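Long-range contacts in surface protein VspA (PDB 1YJG), which is an outer-membrane surface lipoprotein of the spirochaete Borrelia turicatae, one of a variable family whose switching is probably a means of evading the host immune response: residues A44-A54 with D106-I117; I58-E69 with I82-L93. One frame throughout, in Å; residues are numbered along the deposited sequence.

Interaction 1 (A44-A54 with D106-I117); sequences ADKNAKLISGA and DDVKDADAKTAI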
loop_
_atom_site.group_PDB
_atom_site.type_symbol
_atom_site.label_atom_id
_atom_site.label_comp_id
_atom_site.label_asym_id
_atom_site.label_seq_id
_atom_site.Cartn_x
_atom_site.Cartn_y
_atom_site.Cartn_z
ATOM N N ALA A 44 -11.567 6.807 19.258
ATOM C CA ALA A 44 -11.228 8.142 18.749
ATOM C C ALA A 44 -9.897 8.826 19.090
ATOM O O ALA A 44 -9.294 8.614 20.140
ATOM C CB ALA A 44 -12.378 9.102 19.072
ATOM N N ASP A 45 -9.502 9.686 18.151
ATOM C CA ASP A 45 -8.298 10.518 18.191
ATOM C C ASP A 45 -6.939 9.807 18.294
ATOM O O ASP A 45 -6.830 8.625 17.986
ATOM C CB ASP A 45 -8.489 11.590 19.265
ATOM C CG ASP A 45 -9.878 12.219 19.214
ATOM O OD1 ASP A 45 -10.475 12.297 18.119
ATOM O OD2 ASP A 45 -10.460 12.659 20.218
ATOM N N LYS A 46 -5.902 10.554 18.669
ATOM C CA LYS A 46 -4.542 10.023 18.797
ATOM C C LYS A 46 -4.088 9.400 17.460
ATOM O O LYS A 46 -3.446 8.346 17.433
ATOM C CB LYS A 46 -4.444 8.998 19.941
ATOM C CG LYS A 46 -5.143 9.404 21.244
ATOM C CD LYS A 46 -6.086 8.295 21.716
ATOM C CE LYS A 46 -6.777 8.640 23.033
ATOM N NZ LYS A 46 -6.236 7.851 24.186
ATOM N N ASN A 47 -4.384 10.092 16.361
ATOM C CA ASN A 47 -4.052 9.615 15.012
ATOM C C ASN A 47 -2.700 10.003 14.416
ATOM O O ASN A 47 -2.373 9.548 13.324
ATOM C CB ASN A 47 -5.146 10.076 14.040
ATOM C CG ASN A 47 -6.491 9.491 14.364
ATOM O OD1 ASN A 47 -6.707 8.297 14.183
ATOM N ND2 ASN A 47 -7.406 10.322 14.845
ATOM N N ALA A 48 -1.904 10.814 15.109
ATOM C CA ALA A 48 -0.599 11.232 14.570
ATOM C C ALA A 48 0.242 10.155 13.859
ATOM O O ALA A 48 0.656 10.354 12.719
ATOM C CB ALA A 48 0.239 11.895 15.652
ATOM N N LYS A 49 0.496 9.033 14.532
ATOM C CA LYS A 49 1.321 7.948 13.960
ATOM C C LYS A 49 0.752 7.307 12.698
ATOM O O LYS A 49 1.507 6.765 11.891
ATOM C CB LYS A 49 1.643 6.879 15.013
ATOM C CG LYS A 49 3.040 7.020 15.626
ATOM C CD LYS A 49 3.216 8.382 16.285
ATOM C CE LYS A 49 4.483 8.478 17.116
ATOM N NZ LYS A 49 4.202 9.217 18.385
ATOM N N LEU A 50 -0.572 7.326 12.563
ATOM C CA LEU A 50 -1.233 6.772 11.388
ATOM C C LEU A 50 -0.948 7.737 10.226
ATOM O O LEU A 50 -0.670 7.298 9.108
ATOM C CB LEU A 50 -2.739 6.600 11.626
ATOM C CG LEU A 50 -3.599 6.212 10.423
ATOM C CD1 LEU A 50 -3.159 4.862 9.838
ATOM C CD2 LEU A 50 -5.078 6.202 10.797
ATOM N N ILE A 51 -0.994 9.045 10.498
ATOM C CA ILE A 51 -0.707 10.028 9.459
ATOM C C ILE A 51 0.776 9.888 9.078
ATOM O O ILE A 51 1.131 10.075 7.921
ATOM C CB ILE A 51 -1.010 11.475 9.883
ATOM C CG1 ILE A 51 -2.370 11.599 10.578
ATOM C CG2 ILE A 51 -0.962 12.415 8.658
ATOM C CD1 ILE A 51 -3.528 10.936 9.859
ATOM N N SER A 52 1.634 9.566 10.047
ATOM C CA SER A 52 3.060 9.397 9.764
ATOM C C SER A 52 3.211 8.240 8.769
ATOM O O SER A 52 4.020 8.323 7.853
ATOM C CB SER A 52 3.878 9.137 11.042
ATOM O OG SER A 52 3.843 10.252 11.934
ATOM N N GLY A 53 2.420 7.179 8.957
ATOM C CA GLY A 53 2.441 6.011 8.091
ATOM C C GLY A 53 2.077 6.376 6.661
ATOM O O GLY A 53 2.742 5.961 5.714
ATOM N N ALA A 54 1.011 7.155 6.520
ATOM C CA ALA A 54 0.532 7.628 5.222
ATOM C C ALA A 54 1.623 8.470 4.585
ATOM O O ALA A 54 1.913 8.336 3.402
ATOM C CB ALA A 54 -0.717 8.463 5.395
ATOM N N ASP A 106 0.444 15.255 19.939
ATOM C CA ASP A 106 0.082 14.070 20.715
ATOM C C ASP A 106 -1.365 13.601 20.584
ATOM O O ASP A 106 -1.644 12.435 20.824
ATOM C CB ASP A 106 0.403 14.294 22.205
ATOM C CG ASP A 106 1.570 13.457 22.680
ATOM O OD1 ASP A 106 1.394 12.708 23.663
ATOM O OD2 ASP A 106 2.700 13.480 22.134
ATOM N N ASP A 107 -2.279 14.487 20.210
ATOM C CA ASP A 107 -3.679 14.100 20.087
ATOM C C ASP A 107 -4.329 14.653 18.826
ATOM O O ASP A 107 -5.075 15.632 18.884
ATOM C CB ASP A 107 -4.441 14.560 21.338
ATOM C CG ASP A 107 -5.821 13.935 21.453
ATOM O OD1 ASP A 107 -6.660 14.468 22.217
ATOM O OD2 ASP A 107 -6.158 12.918 20.818
ATOM N N VAL A 108 -4.047 14.018 17.687
ATOM C CA VAL A 108 -4.617 14.446 16.414
ATOM C C VAL A 108 -6.020 13.872 16.337
ATOM O O VAL A 108 -6.189 12.656 16.203
ATOM C CB VAL A 108 -3.786 13.960 15.213
ATOM C CG1 VAL A 108 -4.451 14.367 13.903
ATOM C CG2 VAL A 108 -2.363 14.495 15.301
ATOM N N LYS A 109 -7.018 14.750 16.447
ATOM C CA LYS A 109 -8.422 14.353 16.396
ATOM C C LYS A 109 -8.810 13.808 15.023
ATOM O O LYS A 109 -8.212 14.170 14.006
ATOM C CB LYS A 109 -9.334 15.516 16.813
ATOM C CG LYS A 109 -9.364 15.758 18.337
ATOM C CD LYS A 109 -10.552 16.611 18.797
ATOM C CE LYS A 109 -11.876 15.826 18.840
ATOM N NZ LYS A 109 -11.978 14.899 20.022
ATOM N N ASP A 110 -9.823 12.945 15.026
ATOM C CA ASP A 110 -10.346 12.284 13.830
ATOM C C ASP A 110 -10.607 13.209 12.640
ATOM O O ASP A 110 -10.195 12.910 11.523
ATOM C CB ASP A 110 -11.641 11.512 14.174
ATOM C CG ASP A 110 -11.377 10.242 14.985
ATOM O OD1 ASP A 110 -10.193 9.879 15.178
ATOM O OD2 ASP A 110 -12.294 9.551 15.481
ATOM N N ALA A 111 -11.294 14.319 12.887
ATOM C CA ALA A 111 -11.619 15.280 11.836
ATOM C C ALA A 111 -10.361 15.845 11.192
ATOM O O ALA A 111 -10.302 15.995 9.981
ATOM C CB ALA A 111 -12.489 16.397 12.385
ATOM N N ASP A 112 -9.355 16.155 12.005
ATOM C CA ASP A 112 -8.100 16.699 11.490
ATOM C C ASP A 112 -7.289 15.643 10.724
ATOM O O ASP A 112 -6.577 15.982 9.779
ATOM C CB ASP A 112 -7.289 17.359 12.602
ATOM C CG ASP A 112 -8.034 18.527 13.228
ATOM O OD1 ASP A 112 -8.267 19.521 12.508
ATOM O OD2 ASP A 112 -8.452 18.528 14.412
ATOM N N ALA A 113 -7.400 14.378 11.125
ATOM C CA ALA A 113 -6.693 13.300 10.445
ATOM C C ALA A 113 -7.318 13.173 9.056
ATOM O O ALA A 113 -6.628 12.926 8.090
ATOM C CB ALA A 113 -6.811 12.001 11.201
ATOM N N LYS A 114 -8.627 13.388 8.973
ATOM C CA LYS A 114 -9.350 13.303 7.717
ATOM C C LYS A 114 -8.953 14.418 6.746
ATOM O O LYS A 114 -8.921 14.191 5.533
ATOM C CB LYS A 114 -10.853 13.283 7.971
ATOM C CG LYS A 114 -11.315 11.959 8.544
ATOM C CD LYS A 114 -12.731 12.037 9.074
ATOM C CE LYS A 114 -13.278 10.635 9.353
ATOM N NZ LYS A 114 -13.975 10.538 10.655
ATOM N N THR A 115 -8.633 15.607 7.263
ATOM C CA THR A 115 -8.219 16.716 6.393
ATOM C C THR A 115 -6.860 16.413 5.764
ATOM O O THR A 115 -6.422 17.112 4.855
ATOM C CB THR A 115 -8.129 18.069 7.128
ATOM O OG1 THR A 115 -7.040 18.054 8.062
ATOM C CG2 THR A 115 -9.398 18.357 7.958
ATOM N N ALA A 116 -6.181 15.389 6.265
ATOM C CA ALA A 116 -4.888 15.012 5.725
ATOM C C ALA A 116 -4.929 13.829 4.765
ATOM O O ALA A 116 -4.408 13.942 3.657
ATOM C CB ALA A 116 -3.888 14.732 6.857
ATOM N N ILE A 117 -5.572 12.723 5.163
ATOM C CA ILE A 117 -5.625 11.492 4.342
ATOM C C ILE A 117 -6.967 10.848 3.967
ATOM O O ILE A 117 -6.973 9.701 3.491
ATOM C CB ILE A 117 -4.781 10.398 5.064
ATOM C CG1 ILE A 117 -5.521 9.849 6.299
ATOM C CG2 ILE A 117 -3.428 10.952 5.488
ATOM C CD1 ILE A 117 -4.786 8.717 7.017
HETATM O O HOH W 1 -8.898 13.106 22.257
HETATM O O HOH W 2 -1.694 11.665 18.115
#

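Interaction 2 (I58-E69 with I82-L93); sequences ISAVDTKLASLE and ITTVKNASTSFL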
loop_
_atom_site.group_PDB
_atom_site.type_symbol
_atom_site.label_atom_id
_atom_site.label_comp_id
_atom_site.label_asym_id
_atom_site.label_seq_id
_atom_site.Cartn_x
_atom_site.Cartn_y
_atom_site.Cartn_z
ATOM N N ILE A 58 3.489 7.757 0.973
ATOM C CA ILE A 58 3.543 8.749 -0.107
ATOM C C ILE A 58 4.986 9.134 -0.419
ATOM O O ILE A 58 5.267 9.539 -1.534
ATOM C CB ILE A 58 2.639 9.984 0.176
ATOM C CG1 ILE A 58 1.181 9.553 0.318
ATOM C CG2 ILE A 58 2.730 11.006 -0.957
ATOM C CD1 ILE A 58 0.650 8.715 -0.825
ATOM N N SER A 59 5.893 8.978 0.552
ATOM C CA SER A 59 7.311 9.289 0.348
ATOM C C SER A 59 7.877 8.207 -0.551
ATOM O O SER A 59 8.700 8.490 -1.410
ATOM C CB SER A 59 8.102 9.331 1.659
ATOM O OG SER A 59 7.770 10.489 2.400
ATOM N N ALA A 60 7.427 6.968 -0.348
ATOM C CA ALA A 60 7.878 5.830 -1.158
ATOM C C ALA A 60 7.376 6.043 -2.576
ATOM O O ALA A 60 8.088 5.769 -3.532
ATOM C CB ALA A 60 7.356 4.511 -0.601
ATOM N N VAL A 61 6.143 6.538 -2.695
ATOM C CA VAL A 61 5.536 6.819 -3.988
ATOM C C VAL A 61 6.361 7.856 -4.746
ATOM O O VAL A 61 6.660 7.683 -5.929
ATOM C CB VAL A 61 4.111 7.375 -3.814
ATOM C CG1 VAL A 61 3.642 8.069 -5.088
ATOM C CG2 VAL A 61 3.168 6.281 -3.437
ATOM N N ASP A 62 6.725 8.930 -4.051
ATOM C CA ASP A 62 7.522 10.018 -4.625
ATOM C C ASP A 62 8.884 9.512 -5.138
ATOM O O ASP A 62 9.328 9.896 -6.218
ATOM C CB ASP A 62 7.750 11.116 -3.583
ATOM C CG ASP A 62 8.173 12.435 -4.209
ATOM O OD1 ASP A 62 7.299 13.167 -4.726
ATOM O OD2 ASP A 62 9.357 12.820 -4.227
ATOM N N THR A 63 9.523 8.649 -4.354
ATOM C CA THR A 63 10.817 8.077 -4.703
ATOM C C THR A 63 10.688 7.207 -5.960
ATOM O O THR A 63 11.551 7.242 -6.821
ATOM C CB THR A 63 11.357 7.233 -3.540
ATOM O OG1 THR A 63 11.607 8.073 -2.408
ATOM C CG2 THR A 63 12.732 6.624 -3.868
ATOM N N LYS A 64 9.606 6.436 -6.051
ATOM C CA LYS A 64 9.362 5.559 -7.198
ATOM C C LYS A 64 9.096 6.353 -8.474
ATOM O O LYS A 64 9.463 5.929 -9.554
ATOM C CB LYS A 64 8.200 4.600 -6.912
ATOM C CG LYS A 64 8.529 3.532 -5.859
ATOM C CD LYS A 64 7.288 2.909 -5.252
ATOM C CE LYS A 64 7.640 1.960 -4.103
ATOM N NZ LYS A 64 8.175 0.671 -4.576
ATOM N N LEU A 65 8.455 7.501 -8.333
ATOM C CA LEU A 65 8.139 8.368 -9.455
ATOM C C LEU A 65 9.415 9.071 -9.882
ATOM O O LEU A 65 9.616 9.304 -11.064
ATOM C CB LEU A 65 7.049 9.387 -9.074
ATOM C CG LEU A 65 5.676 8.771 -8.838
ATOM C CD1 LEU A 65 4.709 9.744 -8.149
ATOM C CD2 LEU A 65 5.090 8.272 -10.137
ATOM N N ALA A 66 10.278 9.396 -8.917
ATOM C CA ALA A 66 11.550 10.058 -9.199
ATOM C C ALA A 66 12.383 9.134 -10.091
ATOM O O ALA A 66 13.027 9.579 -11.043
ATOM C CB ALA A 66 12.291 10.392 -7.913
ATOM N N SER A 67 12.322 7.840 -9.799
ATOM C CA SER A 67 13.039 6.832 -10.569
ATOM C C SER A 67 12.407 6.671 -11.957
ATOM O O SER A 67 13.106 6.594 -12.956
ATOM C CB SER A 67 12.999 5.487 -9.836
ATOM O OG SER A 67 13.556 4.445 -10.618
ATOM N N LEU A 68 11.078 6.622 -12.006
ATOM C CA LEU A 68 10.356 6.465 -13.272
ATOM C C LEU A 68 10.618 7.605 -14.264
ATOM O O LEU A 68 10.706 7.373 -15.470
ATOM C CB LEU A 68 8.850 6.356 -13.031
ATOM C CG LEU A 68 8.266 4.950 -13.095
ATOM C CD1 LEU A 68 6.739 5.056 -13.134
ATOM C CD2 LEU A 68 8.797 4.145 -14.289
ATOM N N GLU A 69 10.720 8.824 -13.741
ATOM C CA GLU A 69 10.983 10.024 -14.539
ATOM C C GLU A 69 12.309 9.941 -15.302
ATOM O O GLU A 69 12.451 10.557 -16.354
ATOM C CB GLU A 69 11.091 11.250 -13.634
ATOM C CG GLU A 69 9.790 11.911 -13.258
ATOM C CD GLU A 69 10.009 13.129 -12.383
ATOM O OE1 GLU A 69 9.021 13.872 -12.123
ATOM O OE2 GLU A 69 11.167 13.343 -11.945
ATOM N N ILE A 82 3.834 11.439 -15.742
ATOM C CA ILE A 82 4.533 10.982 -14.538
ATOM C C ILE A 82 4.842 12.192 -13.687
ATOM O O ILE A 82 4.766 12.111 -12.477
ATOM C CB ILE A 82 5.885 10.297 -14.868
ATOM C CG1 ILE A 82 5.683 8.948 -15.536
ATOM C CG2 ILE A 82 6.749 10.103 -13.572
ATOM C CD1 ILE A 82 7.015 8.377 -16.160
ATOM N N THR A 83 5.238 13.294 -14.327
ATOM C CA THR A 83 5.576 14.533 -13.621
ATOM C C THR A 83 4.361 15.088 -12.903
ATOM O O THR A 83 4.482 15.576 -11.788
ATOM C CB THR A 83 6.184 15.576 -14.591
ATOM O OG1 THR A 83 7.459 15.115 -15.040
ATOM C CG2 THR A 83 6.520 16.890 -13.873
ATOM N N THR A 84 3.191 15.001 -13.543
ATOM C CA THR A 84 1.956 15.467 -12.938
ATOM C C THR A 84 1.709 14.649 -11.665
ATOM O O THR A 84 1.278 15.201 -10.637
ATOM C CB THR A 84 0.794 15.334 -13.920
ATOM O OG1 THR A 84 1.016 16.231 -15.011
ATOM C CG2 THR A 84 -0.537 15.805 -13.304
ATOM N N VAL A 85 2.010 13.348 -11.711
ATOM C CA VAL A 85 1.826 12.503 -10.524
ATOM C C VAL A 85 2.833 12.902 -9.450
ATOM O O VAL A 85 2.453 13.088 -8.300
ATOM C CB VAL A 85 1.991 10.979 -10.766
ATOM C CG1 VAL A 85 1.445 10.208 -9.558
ATOM C CG2 VAL A 85 1.297 10.509 -12.053
ATOM N N LYS A 86 4.100 13.058 -9.834
ATOM C CA LYS A 86 5.144 13.429 -8.880
ATOM C C LYS A 86 4.977 14.830 -8.288
ATOM O O LYS A 86 5.442 15.076 -7.189
ATOM C CB LYS A 86 6.552 13.246 -9.447
ATOM C CG LYS A 86 7.619 13.497 -8.377
ATOM C CD LYS A 86 8.922 12.784 -8.629
ATOM C CE LYS A 86 10.079 13.485 -7.920
ATOM N NZ LYS A 86 9.713 14.066 -6.589
ATOM N N ASN A 87 4.330 15.739 -9.015
ATOM C CA ASN A 87 4.089 17.090 -8.523
ATOM C C ASN A 87 3.078 16.955 -7.390
ATOM O O ASN A 87 3.162 17.637 -6.388
ATOM C CB ASN A 87 3.462 18.014 -9.596
ATOM C CG ASN A 87 4.460 18.487 -10.684
ATOM O OD1 ASN A 87 5.682 18.412 -10.536
ATOM N ND2 ASN A 87 3.908 18.995 -11.785
ATOM N N ALA A 88 2.106 16.066 -7.566
ATOM C CA ALA A 88 1.072 15.852 -6.563
ATOM C C ALA A 88 1.607 15.223 -5.273
ATOM O O ALA A 88 1.279 15.686 -4.185
ATOM C CB ALA A 88 -0.086 15.029 -7.140
ATOM N N SER A 89 2.430 14.184 -5.391
ATOM C CA SER A 89 3.001 13.522 -4.217
ATOM C C SER A 89 3.954 14.474 -3.472
ATOM O O SER A 89 4.025 14.457 -2.247
ATOM C CB SER A 89 3.716 12.219 -4.600
ATOM O OG SER A 89 4.805 12.442 -5.475
ATOM N N THR A 90 4.680 15.301 -4.217
ATOM C CA THR A 90 5.603 16.268 -3.631
ATOM C C THR A 90 4.767 17.287 -2.849
ATOM O O THR A 90 5.115 17.657 -1.741
ATOM C CB THR A 90 6.452 16.950 -4.741
ATOM O OG1 THR A 90 7.524 16.080 -5.124
ATOM C CG2 THR A 90 7.169 18.181 -4.239
ATOM N N SER A 91 3.650 17.706 -3.437
ATOM C CA SER A 91 2.724 18.672 -2.832
ATOM C C SER A 91 2.151 18.153 -1.524
ATOM O O SER A 91 2.062 18.881 -0.533
ATOM C CB SER A 91 1.576 18.980 -3.791
ATOM O OG SER A 91 1.903 20.084 -4.607
ATOM N N PHE A 92 1.739 16.893 -1.530
ATOM C CA PHE A 92 1.186 16.272 -0.336
ATOM C C PHE A 92 2.209 16.305 0.799
ATOM O O PHE A 92 1.889 16.683 1.921
ATOM C CB PHE A 92 0.795 14.809 -0.598
ATOM C CG PHE A 92 0.346 14.092 0.637
ATOM C CD1 PHE A 92 -0.979 14.169 1.049
ATOM C CD2 PHE A 92 1.256 13.405 1.425
ATOM C CE1 PHE A 92 -1.398 13.538 2.200
ATOM C CE2 PHE A 92 0.842 12.774 2.589
ATOM C CZ PHE A 92 -0.480 12.836 2.975
ATOM N N LEU A 93 3.439 15.905 0.499
ATOM C CA LEU A 93 4.512 15.874 1.500
ATOM C C LEU A 93 4.859 17.262 2.053
ATOM O O LEU A 93 5.013 17.426 3.255
ATOM C CB LEU A 93 5.772 15.212 0.925
ATOM C CG LEU A 93 5.623 13.774 0.430
ATOM C CD1 LEU A 93 6.909 13.328 -0.278
ATOM C CD2 LEU A 93 5.283 12.830 1.569
HETATM O O HOH W 3 10.333 15.823 -3.909
#

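Interaction 1 (A44-A54 with D106-I117)
The carboxylate of Asp110 and the amide of Asn47 are turned 47° against each other, and two donors meet on one carboxylate oxygen. Asp110 OD1 offers its anti lone pair to ND2 of Asn47 (2.8 Å), and this OD1 lies close to the plane of the amide, while the backbone N of Asp45 comes to the same OD1 from above the carboxylate plane (3.1 Å). The second bond of ND2, to Val108 O (3.0 Å), is tilted clearly out of the amide plane; Val108 O also receives the backbone N of Asn47, so one carbonyl is gripped twice by the same residue. Asp45 returns the favour to Asp110: its OD1 accepts Asp110 N on the anti side, and OD2 forms a salt bridge with Lys109 NZ (2.7 Å) from the syn side, well out of the plane. The lysine lies alongside the aspartate because its chain folds at chi3 and chi4 (77° and 76°). A water donates to both Asp45 OD2 and Asp107 OD1, bridging two carboxylates that would otherwise probably repel, and Lys46 N meets Asp107 OD2 almost end-on to the C-O bond. The first turn of helix 110-117 may further stabilise the negative charge of Asp45.

Deeper in, Ala48 CB meets Val108 CG2, Ile51 CD1 fits against Ala113 CB (3.7 Å) and Ile117 CD1 (3.8 Å), and Ala54 CB rests on Ile117 CG2 (3.7 Å). Asn47 OD1 is bound by Gly32 N, and Lys46 NZ reaches Asp106 of the second subunit. Two almost parallel helices, 48-54 and 110-117, the latter with Lys109 as N-cap, are thus joined by a polar network in the turns leading into them and by apolar packing along their lengths, at one end of this lipoprotein's helical bundle.

Interaction 2 (I58-E69 with I82-L93)
Helices 58-69 and 82-93 run roughly antiparallel, their N-to-C directions 148° apart and their axes 9.2 Å from each other at closest approach. The carboxylate of Asp62 sits at the middle of the interface, its CG anti to the backbone N (chi1 -162°), which carries both oxygens across to the other helix. OD1 uses its anti lone pair to accept the hydroxyl of Ser89 (OG to OD1 2.7 Å), and Thr90 OG1 comes near the same oxygen. OD2 is held by Lys86 NZ in a salt bridge of 2.7 Å, the ammonium standing above the carboxylate plane, and by a water that also donates to Thr90 OG1. With both oxygens held, the group is limited in how it can rotate.

These helices belong to the consecutive long helices 48-69 and 76-98, an antiparallel alpha-hairpin of the bundle, and they mesh by knobs into holes: Asp62 and Leu65 enter gaps of helix 82-93, while Lys86 and Ser89 enter gaps of helix 58-69. The lysine crosses Asp62 at about a right angle, and its methylenes do apolar work on the way, CD lying on Leu65 CB (3.9 Å) and CE on Ala66 CB (3.8 Å). Leu65 CD1 presses against Val85 CG1 (3.6 Å), also roughly perpendicular. Toward the C-terminal end of 58-69, Glu69 and Ile82 run past one another, pointing opposite ways, CG of the glutamate meeting CG2 of the isoleucine at 3.6 Å, and the glutamate crosses the Lys86 methylenes nearly at right angles. At the other end Ile58 CG2 approaches Phe92 CD2 obliquely (3.7 Å) and also touches Leu93. Helix 129-155 covers the inner side, with Leu135 against Ile58 and Val85, and Leu142 against Ile82 and Val85.

Both contacts draw on helix 48-69, interaction 1 at its N-terminal end and interaction 2 further along it. Both are partly buried, but interaction 1 is the more peripheral: its centre lies about 17 Å from that of the chain, exposed residues are among those touching, and the second subunit comes within reach of many of them. There, turns and helix starts leave backbone groups to be satisfied, and its polar part is rich in backbone donors. Interaction 2, centred about 9 Å from the chain centre, has no exposed residue among those touching. It joins regular helices whose backbones are bonded internally, so its cross-helix hydrogen bonds and salt bridge run between side chains. The two meet where Phe92 packs against Ala116.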